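PDB 3LNB: N-acetyltransferase family protein from Bacillus anthracis, which probably transfers the acetyl group of acetyl-coenzyme A to arylamine drugs such as sulfamethoxazole, which it inactivates. Local coordinates for residues L102-L110 against Y150-S158. The protein carries 1 engineered substitution. Numbering follows the deposited sequence.
Sequences LNSLLYYFL and YVIDAGFAS. With COA (coenzyme A), chain B.
Leu102 and Asn103, on helix 99-112, face Gly155 and Ala154, in the turn that follows strand 148-152. The CA atoms of Leu102 and Gly155 lie 5.7 Å apart. The axes of helix segment 102-110 and strand 150-152 approach to 11.5 Å, with their N-to-C directions 119° apart.

The amide of Asn103 carries the polar part. Its OD1 accepts from the backbone N of Ala154 at 2.8 Å, in the carbonyl plane and on a lone pair. Its ND2 donates to OD1 of Asp153 at 3.0 Å, nearly straight at 173°. That acceptor lies in the amide plane, but the donor stands above the carboxylate plane, and the two groups are turned 60° apart. The backbone N of Gly155 reaches Asp153 OD1 from the opposite face and closes an Asx turn. ND2 also donates to the backbone O of Val139, giving the amide three partners.

Apolar contacts lie beside this group. Leu106 extends away from its own N (chi1 177°), which sets its CD2 3.6 Å from CG2 of Ile152. The two side chains cross at about a right angle, and CD1 of Leu110 adds a looser contact to the same methyl. CD1 of Leu102 packs against the carbonyl O of Ala154, 3.4 Å away, in van der Waals contact.

Beyond the turn, N and OG of Ser158 both donate to O9P of coenzyme A, and the edge of the Phe156 ring meets its O5P.

OD2 of Asp153 is hydrogen-bonded to NE2 of His138. With Cys99, these residues fit the Cys-His-Asp triad of arylamine N-acetyltransferases. Asn103 would then be a second-shell residue: the bonds from Asn103 and Gly155 to OD1 probably hold the carboxylate with OD2 toward His138.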
ATOM      1  N   LEU A 102      -2.679  -4.947   1.534  1.00 14.70           N
ATOM      2  CA  LEU A 102      -3.451  -3.715   1.592  1.00 11.77           C
ATOM      3  C   LEU A 102      -4.338  -3.564   0.357  1.00 13.09           C
ATOM      4  O   LEU A 102      -5.538  -3.312   0.478  1.00 13.30           O
ATOM      5  CB  LEU A 102      -2.507  -2.514   1.715  1.00 12.82           C
ATOM      6  CG  LEU A 102      -1.768  -2.400   3.055  1.00 15.88           C
ATOM      7  CD1 LEU A 102      -0.669  -1.343   2.978  1.00 16.00           C
ATOM      8  CD2 LEU A 102      -2.786  -2.051   4.144  1.00 13.05           C
ATOM      9  N   ASN A 103      -3.757  -3.730  -0.828  1.00 11.72           N
ATOM     10  CA  ASN A 103      -4.529  -3.585  -2.055  1.00 12.82           C
ATOM     11  C   ASN A 103      -5.454  -4.753  -2.374  1.00 12.32           C
ATOM     12  O   ASN A 103      -6.429  -4.581  -3.095  1.00 12.37           O
ATOM     13  CB  ASN A 103      -3.610  -3.293  -3.243  1.00 12.68           C
ATOM     14  CG  ASN A 103      -3.091  -1.861  -3.229  1.00 16.33           C
ATOM     15  OD1 ASN A 103      -3.775  -0.947  -2.763  1.00 15.70           O
ATOM     16  ND2 ASN A 103      -1.890  -1.658  -3.752  1.00 15.16           N
ATOM     17  N   SER A 104      -5.152  -5.937  -1.857  1.00 12.34           N
ATOM     18  CA  SER A 104      -6.034  -7.071  -2.087  1.00 12.71           C
ATOM     19  C   SER A 104      -7.302  -6.815  -1.269  1.00 12.38           C
ATOM     20  O   SER A 104      -8.414  -7.038  -1.743  1.00 13.36           O
ATOM     21  CB  SER A 104      -5.379  -8.383  -1.640  1.00 12.91           C
ATOM     22  OG  SER A 104      -4.478  -8.871  -2.619  1.00 13.27           O
ATOM     23  N   LEU A 105      -7.124  -6.336  -0.043  1.00 11.58           N
ATOM     24  CA  LEU A 105      -8.256  -6.031   0.825  1.00 13.59           C
ATOM     25  C   LEU A 105      -9.113  -4.943   0.202  1.00 13.17           C
ATOM     26  O   LEU A 105     -10.334  -5.082   0.098  1.00 12.99           O
ATOM     27  CB  LEU A 105      -7.776  -5.572   2.202  1.00 13.22           C
ATOM     28  CG  LEU A 105      -8.892  -5.127   3.156  1.00 16.29           C
ATOM     29  CD1 LEU A 105      -9.839  -6.294   3.444  1.00 17.32           C
ATOM     30  CD2 LEU A 105      -8.281  -4.613   4.439  1.00 18.01           C
ATOM     31  N   LEU A 106      -8.473  -3.855  -0.212  1.00 13.04           N
ATOM     32  CA  LEU A 106      -9.195  -2.753  -0.834  1.00 13.23           C
ATOM     33  C   LEU A 106      -9.922  -3.256  -2.082  1.00 12.99           C
ATOM     34  O   LEU A 106     -11.027  -2.810  -2.384  1.00 13.43           O
ATOM     35  CB  LEU A 106      -8.232  -1.621  -1.208  1.00 12.92           C
ATOM     36  CG  LEU A 106      -8.851  -0.425  -1.943  1.00 14.10           C
ATOM     37  CD1 LEU A 106      -9.987   0.158  -1.115  1.00 13.64           C
ATOM     38  CD2 LEU A 106      -7.788   0.633  -2.193  1.00 14.63           C
ATOM     39  N   TYR A 107      -9.296  -4.179  -2.806  1.00 12.17           N
ATOM     40  CA  TYR A 107      -9.914  -4.734  -4.005  1.00 12.10           C
ATOM     41  C   TYR A 107     -11.254  -5.361  -3.624  1.00 13.21           C
ATOM     42  O   TYR A 107     -12.292  -5.029  -4.198  1.00 13.28           O
ATOM     43  CB  TYR A 107      -9.016  -5.805  -4.638  1.00 11.82           C
ATOM     44  CG  TYR A 107      -9.755  -6.727  -5.589  1.00 11.65           C
ATOM     45  CD1 TYR A 107     -10.089  -6.318  -6.882  1.00 10.97           C
ATOM     46  CD2 TYR A 107     -10.181  -7.988  -5.168  1.00 12.88           C
ATOM     47  CE1 TYR A 107     -10.841  -7.140  -7.732  1.00 11.88           C
ATOM     48  CE2 TYR A 107     -10.930  -8.820  -6.006  1.00 12.78           C
ATOM     49  CZ  TYR A 107     -11.261  -8.388  -7.285  1.00 12.61           C
ATOM     50  OH  TYR A 107     -12.052  -9.185  -8.081  1.00 12.64           O
ATOM     51  N   TYR A 108     -11.224  -6.272  -2.657  1.00 13.00           N
ATOM     52  CA  TYR A 108     -12.441  -6.934  -2.215  1.00 15.28           C
ATOM     53  C   TYR A 108     -13.480  -5.914  -1.772  1.00 14.64           C
ATOM     54  O   TYR A 108     -14.651  -6.024  -2.129  1.00 14.29           O
ATOM     55  CB  TYR A 108     -12.148  -7.907  -1.066  1.00 13.80           C
ATOM     56  CG  TYR A 108     -11.465  -9.180  -1.511  1.00 17.89           C
ATOM     57  CD1 TYR A 108     -12.028  -9.978  -2.506  1.00 18.69           C
ATOM     58  CD2 TYR A 108     -10.258  -9.586  -0.947  1.00 19.19           C
ATOM     59  CE1 TYR A 108     -11.407 -11.157  -2.932  1.00 21.18           C
ATOM     60  CE2 TYR A 108      -9.623 -10.765  -1.367  1.00 21.30           C
ATOM     61  CZ  TYR A 108     -10.207 -11.543  -2.358  1.00 22.18           C
ATOM     62  OH  TYR A 108      -9.606 -12.716  -2.772  1.00 23.27           O
ATOM     63  N   PHE A 109     -13.046  -4.921  -1.004  1.00 12.56           N
ATOM     64  CA  PHE A 109     -13.960  -3.895  -0.527  1.00 14.87           C
ATOM     65  C   PHE A 109     -14.631  -3.173  -1.694  1.00 14.30           C
ATOM     66  O   PHE A 109     -15.857  -3.045  -1.730  1.00 14.24           O
ATOM     67  CB  PHE A 109     -13.226  -2.870   0.341  1.00 14.37           C
ATOM     68  CG  PHE A 109     -14.128  -1.803   0.904  1.00 13.95           C
ATOM     69  CD1 PHE A 109     -15.087  -2.120   1.858  1.00 12.92           C
ATOM     70  CD2 PHE A 109     -14.036  -0.490   0.459  1.00 14.32           C
ATOM     71  CE1 PHE A 109     -15.947  -1.141   2.361  1.00 15.00           C
ATOM     72  CE2 PHE A 109     -14.892   0.499   0.955  1.00 15.53           C
ATOM     73  CZ  PHE A 109     -15.848   0.171   1.907  1.00 14.69           C
ATOM     74  N   LEU A 110     -13.826  -2.711  -2.646  1.00 13.60           N
ATOM     75  CA  LEU A 110     -14.363  -1.997  -3.798  1.00 14.54           C
ATOM     76  C   LEU A 110     -15.276  -2.875  -4.655  1.00 15.05           C
ATOM     77  O   LEU A 110     -16.195  -2.371  -5.302  1.00 14.91           O
ATOM     78  CB  LEU A 110     -13.227  -1.416  -4.644  1.00 13.84           C
ATOM     79  CG  LEU A 110     -12.401  -0.321  -3.954  1.00 16.56           C
ATOM     80  CD1 LEU A 110     -11.365   0.240  -4.928  1.00 15.56           C
ATOM     81  CD2 LEU A 110     -13.323   0.791  -3.464  1.00 15.66           C
ATOM     82  N   TYR A 150      -8.205   4.307 -13.819  1.00 15.20           N
ATOM     83  CA  TYR A 150      -7.448   4.936 -12.748  1.00 14.57           C
ATOM     84  C   TYR A 150      -6.643   3.902 -11.999  1.00 13.80           C
ATOM     85  O   TYR A 150      -7.036   2.738 -11.905  1.00 14.13           O
ATOM     86  CB  TYR A 150      -8.366   5.603 -11.728  1.00 12.86           C
ATOM     87  CG  TYR A 150      -9.259   6.679 -12.277  1.00 14.68           C
ATOM     88  CD1 TYR A 150     -10.382   6.359 -13.033  1.00 13.90           C
ATOM     89  CD2 TYR A 150      -8.992   8.024 -12.022  1.00 12.63           C
ATOM     90  CE1 TYR A 150     -11.223   7.349 -13.523  1.00 15.43           C
ATOM     91  CE2 TYR A 150      -9.822   9.024 -12.505  1.00 14.85           C
ATOM     92  CZ  TYR A 150     -10.938   8.679 -13.254  1.00 15.91           C
ATOM     93  OH  TYR A 150     -11.773   9.659 -13.719  1.00 18.33           O
ATOM     94  N   VAL A 151      -5.508   4.330 -11.467  1.00 14.44           N
ATOM     95  CA  VAL A 151      -4.702   3.439 -10.648  1.00 14.95           C
ATOM     96  C   VAL A 151      -5.151   3.728  -9.219  1.00 13.97           C
ATOM     97  O   VAL A 151      -5.259   4.887  -8.814  1.00 13.74           O
ATOM     98  CB  VAL A 151      -3.181   3.732 -10.765  1.00 16.16           C
ATOM     99  CG1 VAL A 151      -2.433   3.125  -9.564  1.00 13.54           C
ATOM    100  CG2 VAL A 151      -2.641   3.143 -12.067  1.00 14.31           C
ATOM    101  N   ILE A 152      -5.443   2.672  -8.473  1.00 14.38           N
ATOM    102  CA  ILE A 152      -5.851   2.801  -7.079  1.00 13.87           C
ATOM    103  C   ILE A 152      -4.743   2.087  -6.326  1.00 13.06           C
ATOM    104  O   ILE A 152      -4.571   0.876  -6.473  1.00 12.83           O
ATOM    105  CB  ILE A 152      -7.193   2.084  -6.795  1.00 15.34           C
ATOM    106  CG1 ILE A 152      -8.289   2.620  -7.719  1.00 15.39           C
ATOM    107  CG2 ILE A 152      -7.598   2.303  -5.333  1.00 15.50           C
ATOM    108  CD1 ILE A 152      -8.567   4.099  -7.548  1.00 14.86           C
ATOM    109  N   ASP A 153      -3.980   2.828  -5.532  1.00 11.58           N
ATOM    110  CA  ASP A 153      -2.876   2.217  -4.808  1.00 13.08           C
ATOM    111  C   ASP A 153      -2.759   2.683  -3.363  1.00 12.35           C
ATOM    112  O   ASP A 153      -2.472   3.843  -3.094  1.00 12.54           O
ATOM    113  CB  ASP A 153      -1.567   2.500  -5.546  1.00 14.54           C
ATOM    114  CG  ASP A 153      -0.390   1.709  -4.991  1.00 15.12           C
ATOM    115  OD1 ASP A 153      -0.554   0.997  -3.976  1.00 16.56           O
ATOM    116  OD2 ASP A 153       0.705   1.806  -5.587  1.00 16.91           O
ATOM    117  N   ALA A 154      -2.982   1.759  -2.437  1.00 13.18           N
ATOM    118  CA  ALA A 154      -2.886   2.064  -1.018  1.00 14.50           C
ATOM    119  C   ALA A 154      -1.746   1.264  -0.408  1.00 13.74           C
ATOM    120  O   ALA A 154      -1.647   1.152   0.812  1.00 14.94           O
ATOM    121  CB  ALA A 154      -4.194   1.718  -0.318  1.00 13.68           C
ATOM    122  N   GLY A 155      -0.884   0.709  -1.256  1.00 13.83           N
ATOM    123  CA  GLY A 155       0.214  -0.096  -0.748  1.00 14.07           C
ATOM    124  C   GLY A 155       1.629   0.409  -0.980  1.00 15.03           C
ATOM    125  O   GLY A 155       2.588  -0.293  -0.663  1.00 16.54           O
ATOM    126  N   PHE A 156       1.775   1.623  -1.503  1.00 15.97           N
ATOM    127  CA  PHE A 156       3.103   2.169  -1.780  1.00 16.72           C
ATOM    128  C   PHE A 156       3.780   2.837  -0.571  1.00 17.50           C
ATOM    129  O   PHE A 156       4.548   3.784  -0.727  1.00 16.58           O
ATOM    130  CB  PHE A 156       3.022   3.153  -2.956  1.00 15.51           C
ATOM    131  CG  PHE A 156       4.312   3.297  -3.733  1.00 16.28           C
ATOM    132  CD1 PHE A 156       4.419   4.244  -4.751  1.00 14.73           C
ATOM    133  CD2 PHE A 156       5.417   2.490  -3.450  1.00 16.98           C
ATOM    134  CE1 PHE A 156       5.613   4.389  -5.478  1.00 15.57           C
ATOM    135  CE2 PHE A 156       6.615   2.628  -4.172  1.00 17.31           C
ATOM    136  CZ  PHE A 156       6.709   3.581  -5.189  1.00 14.87           C
ATOM    137  N   ALA A 157       3.480   2.333   0.625  1.00 19.14           N
ATOM    138  CA  ALA A 157       4.050   2.820   1.886  1.00 19.30           C
ATOM    139  C   ALA A 157       3.950   4.321   2.142  1.00 19.22           C
ATOM    140  O   ALA A 157       2.888   4.823   2.504  1.00 20.15           O
ATOM    141  CB  ALA A 157       5.508   2.368   2.002  1.00 19.02           C
ATOM    142  N   SER A 158       5.053   5.042   1.980  1.00 18.13           N
ATOM    143  CA  SER A 158       5.035   6.481   2.217  1.00 18.47           C
ATOM    144  C   SER A 158       4.689   7.263   0.959  1.00 18.80           C
ATOM    145  O   SER A 158       4.383   8.454   1.033  1.00 20.78           O
ATOM    146  CB  SER A 158       6.389   6.962   2.760  1.00 17.85           C
ATOM    147  OG  SER A 158       7.385   6.953   1.754  1.00 16.59           O
TER
HETATM  148  N1A COA B1001      11.872  -3.040   3.515  1.00 29.98           N
HETATM  149  C2A COA B1001      12.380  -2.997   4.734  1.00 28.48           C
HETATM  150  N3A COA B1001      12.932  -1.897   5.218  1.00 26.76           N
HETATM  151  C4A COA B1001      12.989  -0.784   4.476  1.00 24.86           C
HETATM  152  C5A COA B1001      12.470  -0.791   3.190  1.00 25.43           C
HETATM  153  C6A COA B1001      11.897  -1.965   2.715  1.00 27.48           C
HETATM  154  N6A COA B1001      11.369  -2.015   1.494  1.00 26.28           N
HETATM  155  N7A COA B1001      12.639   0.425   2.682  1.00 23.76           N
HETATM  156  C8A COA B1001      13.236   1.171   3.610  1.00 23.07           C
HETATM  157  N9A COA B1001      13.447   0.443   4.706  1.00 24.23           N
HETATM  158  C1B COA B1001      13.989   0.951   5.988  1.00 23.78           C
HETATM  159  C2B COA B1001      15.380   1.569   5.860  1.00 24.24           C
HETATM  160  O2B COA B1001      16.373   0.539   5.851  1.00 23.28           O
HETATM  161  C3B COA B1001      15.447   2.370   7.160  1.00 22.60           C
HETATM  162  O3B COA B1001      15.984   1.572   8.219  1.00 20.24           O
HETATM  163  P3B COA B1001      16.865   2.287   9.361  1.00 18.72           P
HETATM  164  O7A COA B1001      16.246   3.540   9.846  1.00 18.05           O
HETATM  165  O8A COA B1001      17.061   1.200  10.531  1.00 18.10           O
HETATM  166  O9A COA B1001      18.309   2.531   8.694  1.00 17.44           O
HETATM  167  C4B COA B1001      13.983   2.716   7.442  1.00 22.65           C
HETATM  168  O4B COA B1001      13.208   2.078   6.413  1.00 24.59           O
HETATM  169  C5B COA B1001      13.743   4.223   7.364  1.00 20.99           C
HETATM  170  O5B COA B1001      14.037   4.696   6.049  1.00 21.68           O
HETATM  171  P1A COA B1001      14.074   6.277   5.765  1.00 18.63           P
HETATM  172  O1A COA B1001      14.206   6.440   4.169  1.00 21.67           O
HETATM  173  O2A COA B1001      15.181   6.937   6.491  1.00 16.76           O
HETATM  174  O3A COA B1001      12.638   6.845   6.219  1.00 20.32           O
HETATM  175  P2A COA B1001      11.298   6.737   5.333  1.00 18.69           P
HETATM  176  O4A COA B1001      11.248   8.089   4.461  1.00 18.19           O
HETATM  177  O5A COA B1001      10.111   6.598   6.206  1.00 20.05           O
HETATM  178  O6A COA B1001      11.474   5.527   4.286  1.00 18.69           O
HETATM  179  CBP COA B1001       9.756   3.860   3.717  1.00 16.17           C
HETATM  180  CCP COA B1001      10.980   4.213   4.568  1.00 16.90           C
HETATM  181  CDP COA B1001       8.566   4.719   4.149  1.00 15.04           C
HETATM  182  CEP COA B1001       9.418   2.381   3.920  1.00 14.64           C
HETATM  183  CAP COA B1001      10.070   4.102   2.239  1.00 15.13           C
HETATM  184  OAP COA B1001      11.218   3.336   1.865  1.00 17.17           O
HETATM  185  C9P COA B1001       8.899   3.692   1.343  1.00 17.32           C
HETATM  186  O9P COA B1001       7.868   4.361   1.298  1.00 17.15           O
HETATM  187  N8P COA B1001       9.108   2.584   0.635  1.00 15.70           N
HETATM  188  C7P COA B1001       8.120   2.029  -0.302  1.00 17.18           C
HETATM  189  C6P COA B1001       8.056   0.505  -0.167  1.00 17.76           C
HETATM  190  C5P COA B1001       7.365  -0.128  -1.377  1.00 17.25           C
HETATM  191  O5P COA B1001       7.941  -0.194  -2.461  1.00 16.67           O
HETATM  192  N4P COA B1001       6.140  -0.604  -1.165  1.00 15.86           N
HETATM  193  C3P COA B1001       5.361  -1.232  -2.242  1.00 16.63           C
HETATM  194  C2P COA B1001       5.811  -2.675  -2.478  1.00 15.93           C
HETATM  195  S1P COA B1001       5.376  -3.824  -1.120  1.00 20.15           S